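Local atomic coordinates of galactose-1-phosphate uridylyltransferase (Pyrobaculum aerophilum str. IM2, PDB entry 6K9Z), a protein that probably transfers uridylyl groups between UDP-glucose and hexose 1-phosphates such as galactose 1-phosphate, and binds zinc and iron. Residues A[89-100]-A[227-238]. The protein carries 1 engineered substitution. Residues are numbered along the deposited sequence; the frame is centred on the assembly and turned at random.
Sequences DDLSDLPLGQIK and AEALKITLCALK
K231 reaches from helix 227-238 to the turn ahead of helix 96-100, where its NZ gives hydrogen bonds to S92 O (2.7 Å) and L94 O (2.9 Å). Its chain stays extended until a bend at the last torsion (chi4 69°) brings the ammonium within bonding distance of both oxygens, 49° out of the L94 carbonyl plane. I99 CD1 and L96 CD2 lie against its methylenes, so a long apolar chain with a charged tip suits the place. A methionine here would probably leave those two carbonyls without their lysine donor and free the 91-94 turn to shift.

The close part lies where the turn comes nearest the helix, the CA atoms of S92 and K231 being 4.4 Å apart. S92 CB lies 3.6 Å from L234 CB, while S92 OG and N both bond D90 OD2, the latter closing an Asx turn. A water joins the same oxygen to L234 O, and D90 OD1 bonds Y247. I99 CG2 comes within 3.6 Å of A227 CB, alanine's small methyl.

Toward solvent, exposed L96 still rests its CD2 on E228 CA (3.5 Å), but the K238 end is held mainly by charge: its NZ meets the syn lone pair of D93 OD2 at 2.9 Å, with only a long salt bridge to D89, which also pairs with K128.

The contact thus joins the N-terminal and C-terminal halves: C235 is disulfide-bonded to C312, L103 of helix 96-114 touches A227 and L230, and strands 202-208 and 266-271 touch T233 and L237 of helix 220-240.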
loop_
_atom_site.group_PDB
_atom_site.type_symbol
_atom_site.label_atom_id
_atom_site.label_comp_id
_atom_site.label_asym_id
_atom_site.label_seq_id
_atom_site.Cartn_x
_atom_site.Cartn_y
_atom_site.Cartn_z
ATOM N N ASP A 89 -12.562 -17.655 15.424
ATOM C CA ASP A 89 -11.732 -16.427 15.276
ATOM C C ASP A 89 -11.080 -16.397 13.891
ATOM O O ASP A 89 -11.137 -15.310 13.229
ATOM C CB ASP A 89 -10.647 -16.283 16.343
ATOM C CG ASP A 89 -9.761 -15.053 16.090
ATOM O OD1 ASP A 89 -10.257 -13.905 16.269
ATOM O OD2 ASP A 89 -8.576 -15.234 15.686
ATOM N N ASP A 90 -10.490 -17.523 13.440
ATOM C CA ASP A 90 -9.572 -17.507 12.259
ATOM C C ASP A 90 -9.791 -18.732 11.352
ATOM O O ASP A 90 -10.229 -19.782 11.831
ATOM C CB ASP A 90 -8.101 -17.420 12.712
ATOM C CG ASP A 90 -7.163 -17.199 11.537
ATOM O OD1 ASP A 90 -7.566 -16.450 10.594
ATOM O OD2 ASP A 90 -6.091 -17.832 11.501
ATOM N N LEU A 91 -9.375 -18.631 10.103
ATOM C CA LEU A 91 -9.250 -19.774 9.164
ATOM C C LEU A 91 -8.483 -20.901 9.851
ATOM O O LEU A 91 -8.881 -22.068 9.756
ATOM C CB LEU A 91 -8.525 -19.270 7.925
ATOM C CG LEU A 91 -8.339 -20.274 6.804
ATOM C CD1 LEU A 91 -9.687 -20.745 6.267
ATOM C CD2 LEU A 91 -7.514 -19.606 5.714
ATOM N N SER A 92 -7.418 -20.568 10.588
ATOM C CA SER A 92 -6.533 -21.575 11.230
ATOM C C SER A 92 -7.244 -22.343 12.341
ATOM O O SER A 92 -6.738 -23.421 12.732
ATOM C CB SER A 92 -5.237 -20.947 11.726
ATOM O OG SER A 92 -5.429 -20.097 12.842
ATOM N N ASP A 93 -8.406 -21.884 12.814
ATOM C CA ASP A 93 -9.169 -22.621 13.861
ATOM C C ASP A 93 -10.052 -23.701 13.239
ATOM O O ASP A 93 -10.547 -24.554 13.978
ATOM C CB ASP A 93 -9.971 -21.654 14.714
ATOM C CG ASP A 93 -9.063 -20.706 15.461
ATOM O OD1 ASP A 93 -8.266 -21.205 16.278
ATOM O OD2 ASP A 93 -9.154 -19.481 15.246
ATOM N N LEU A 94 -10.182 -23.728 11.928
ATOM C CA LEU A 94 -11.036 -24.728 11.245
ATOM C C LEU A 94 -10.251 -26.023 11.036
ATOM O O LEU A 94 -9.032 -26.008 10.821
ATOM C CB LEU A 94 -11.507 -24.165 9.905
ATOM C CG LEU A 94 -12.465 -22.974 9.987
ATOM C CD1 LEU A 94 -12.663 -22.373 8.599
ATOM C CD2 LEU A 94 -13.793 -23.358 10.635
ATOM N N PRO A 95 -10.936 -27.179 11.020
ATOM C CA PRO A 95 -10.265 -28.445 10.784
ATOM C C PRO A 95 -9.646 -28.454 9.381
ATOM O O PRO A 95 -10.203 -27.820 8.474
ATOM C CB PRO A 95 -11.372 -29.500 10.855
ATOM C CG PRO A 95 -12.581 -28.822 11.444
ATOM C CD PRO A 95 -12.364 -27.335 11.307
ATOM N N LEU A 96 -8.545 -29.196 9.239
ATOM C CA LEU A 96 -7.868 -29.385 7.931
ATOM C C LEU A 96 -8.896 -29.696 6.839
ATOM O O LEU A 96 -8.750 -29.101 5.751
ATOM C CB LEU A 96 -6.845 -30.509 8.052
ATOM C CG LEU A 96 -5.579 -30.144 8.802
ATOM C CD1 LEU A 96 -4.742 -31.398 9.119
ATOM C CD2 LEU A 96 -4.796 -29.133 7.969
ATOM N N GLY A 97 -9.827 -30.636 7.076
ATOM C CA GLY A 97 -10.826 -31.044 6.074
ATOM C C GLY A 97 -11.717 -29.902 5.614
ATOM O O GLY A 97 -12.053 -29.831 4.404
ATOM N N GLN A 98 -12.030 -28.969 6.513
ATOM C CA GLN A 98 -12.881 -27.808 6.170
ATOM C C GLN A 98 -12.042 -26.845 5.298
ATOM O O GLN A 98 -12.598 -26.316 4.339
ATOM C CB GLN A 98 -13.413 -27.146 7.438
ATOM C CG GLN A 98 -14.300 -25.936 7.154
ATOM C CD GLN A 98 -15.614 -26.276 6.488
ATOM O OE1 GLN A 98 -16.066 -27.438 6.446
ATOM N NE2 GLN A 98 -16.246 -25.248 5.948
ATOM N N ILE A 99 -10.771 -26.585 5.659
ATOM C CA ILE A 99 -9.886 -25.686 4.864
ATOM C C ILE A 99 -9.745 -26.321 3.467
ATOM O O ILE A 99 -9.821 -25.582 2.490
ATOM C CB ILE A 99 -8.545 -25.420 5.556
ATOM C CG1 ILE A 99 -8.797 -24.841 6.949
ATOM C CG2 ILE A 99 -7.671 -24.539 4.669
ATOM C CD1 ILE A 99 -7.562 -24.717 7.834
ATOM N N LYS A 100 -9.565 -27.648 3.377
ATOM C CA LYS A 100 -9.481 -28.328 2.062
ATOM C C LYS A 100 -10.770 -28.054 1.239
ATOM O O LYS A 100 -10.665 -27.720 0.033
ATOM C CB LYS A 100 -9.139 -29.806 2.265
ATOM C CG LYS A 100 -8.967 -30.575 0.976
ATOM C CD LYS A 100 -8.653 -32.071 1.218
ATOM C CE LYS A 100 -8.482 -32.913 -0.042
ATOM N NZ LYS A 100 -8.098 -32.082 -1.226
ATOM N N ALA A 227 -3.865 -26.855 2.555
ATOM C CA ALA A 227 -4.705 -26.619 3.739
ATOM C C ALA A 227 -3.827 -26.707 4.997
ATOM O O ALA A 227 -3.941 -25.855 5.892
ATOM C CB ALA A 227 -5.842 -27.569 3.786
ATOM N N GLU A 228 -2.921 -27.683 5.067
ATOM C CA GLU A 228 -2.053 -27.867 6.258
ATOM C C GLU A 228 -1.100 -26.666 6.390
ATOM O O GLU A 228 -0.959 -26.083 7.520
ATOM C CB GLU A 228 -1.321 -29.191 6.185
ATOM C CG GLU A 228 -0.357 -29.386 7.344
ATOM C CD GLU A 228 0.264 -30.757 7.339
ATOM O OE1 GLU A 228 1.193 -30.988 6.558
ATOM O OE2 GLU A 228 -0.263 -31.637 8.034
ATOM N N ALA A 229 -0.465 -26.267 5.290
ATOM C CA ALA A 229 0.516 -25.177 5.341
ATOM C C ALA A 229 -0.188 -23.886 5.780
ATOM O O ALA A 229 0.381 -23.129 6.586
ATOM C CB ALA A 229 1.225 -25.010 4.021
ATOM N N LEU A 230 -1.377 -23.618 5.261
ATOM C CA LEU A 230 -2.160 -22.429 5.660
ATOM C C LEU A 230 -2.545 -22.539 7.138
ATOM O O LEU A 230 -2.323 -21.582 7.892
ATOM C CB LEU A 230 -3.406 -22.317 4.783
ATOM C CG LEU A 230 -3.136 -21.838 3.357
ATOM C CD1 LEU A 230 -4.392 -21.932 2.488
ATOM C CD2 LEU A 230 -2.613 -20.419 3.405
ATOM N N LYS A 231 -3.077 -23.663 7.564
ATOM C CA LYS A 231 -3.510 -23.817 8.957
ATOM C C LYS A 231 -2.322 -23.583 9.878
ATOM O O LYS A 231 -2.471 -22.861 10.889
ATOM C CB LYS A 231 -4.134 -25.198 9.159
ATOM C CG LYS A 231 -4.641 -25.454 10.555
ATOM C CD LYS A 231 -5.437 -26.765 10.691
ATOM C CE LYS A 231 -5.783 -27.110 12.122
ATOM N NZ LYS A 231 -6.760 -26.169 12.679
ATOM N N ILE A 232 -1.211 -24.277 9.629
ATOM C CA ILE A 232 -0.074 -24.251 10.588
ATOM C C ILE A 232 0.563 -22.850 10.579
ATOM O O ILE A 232 0.928 -22.381 11.671
ATOM C CB ILE A 232 0.893 -25.401 10.276
ATOM C CG1 ILE A 232 0.187 -26.709 10.672
ATOM C CG2 ILE A 232 2.199 -25.214 11.024
ATOM C CD1 ILE A 232 0.913 -27.968 10.282
ATOM N N THR A 233 0.714 -22.214 9.415
ATOM C CA THR A 233 1.379 -20.875 9.296
ATOM C C THR A 233 0.497 -19.848 10.033
ATOM O O THR A 233 0.986 -19.055 10.861
ATOM C CB THR A 233 1.678 -20.528 7.829
ATOM O OG1 THR A 233 2.587 -21.464 7.263
ATOM C CG2 THR A 233 2.234 -19.122 7.718
ATOM N N LEU A 234 -0.814 -19.893 9.813
ATOM C CA LEU A 234 -1.706 -18.872 10.428
ATOM C C LEU A 234 -1.796 -19.148 11.931
ATOM O O LEU A 234 -1.873 -18.208 12.720
ATOM C CB LEU A 234 -3.039 -18.874 9.696
ATOM C CG LEU A 234 -2.961 -18.337 8.271
ATOM C CD1 LEU A 234 -4.297 -18.513 7.568
ATOM C CD2 LEU A 234 -2.506 -16.880 8.242
ATOM N N CYS A 235 -1.756 -20.404 12.349
ATOM C CA CYS A 235 -1.726 -20.779 13.778
ATOM C C CYS A 235 -0.501 -20.130 14.439
ATOM O O CYS A 235 -0.627 -19.520 15.511
ATOM C CB CYS A 235 -1.757 -22.289 13.941
ATOM S SG CYS A 235 -1.525 -22.860 15.640
ATOM N N ALA A 236 0.656 -20.188 13.786
ATOM C CA ALA A 236 1.896 -19.610 14.332
ATOM C C ALA A 236 1.731 -18.090 14.494
ATOM O O ALA A 236 2.145 -17.555 15.521
ATOM C CB ALA A 236 3.047 -19.916 13.436
ATOM N N LEU A 237 1.109 -17.427 13.529
ATOM C CA LEU A 237 0.965 -15.948 13.560
ATOM C C LEU A 237 0.052 -15.607 14.721
ATOM O O LEU A 237 0.322 -14.575 15.351
ATOM C CB LEU A 237 0.431 -15.388 12.234
ATOM C CG LEU A 237 1.442 -15.482 11.100
ATOM C CD1 LEU A 237 0.914 -14.857 9.813
ATOM C CD2 LEU A 237 2.742 -14.808 11.479
ATOM N N LYS A 238 -0.941 -16.457 15.002
ATOM C CA LYS A 238 -1.985 -16.194 16.016
ATOM C C LYS A 238 -1.322 -16.085 17.379
ATOM O O LYS A 238 -1.876 -15.382 18.252
ATOM C CB LYS A 238 -3.044 -17.291 15.988
ATOM C CG LYS A 238 -4.456 -16.859 16.311
ATOM C CD LYS A 238 -5.456 -17.992 16.172
ATOM C CE LYS A 238 -6.859 -17.588 16.563
ATOM N NZ LYS A 238 -7.511 -18.604 17.412
HETATM O O HOH W 1 -3.853 -16.252 12.383
#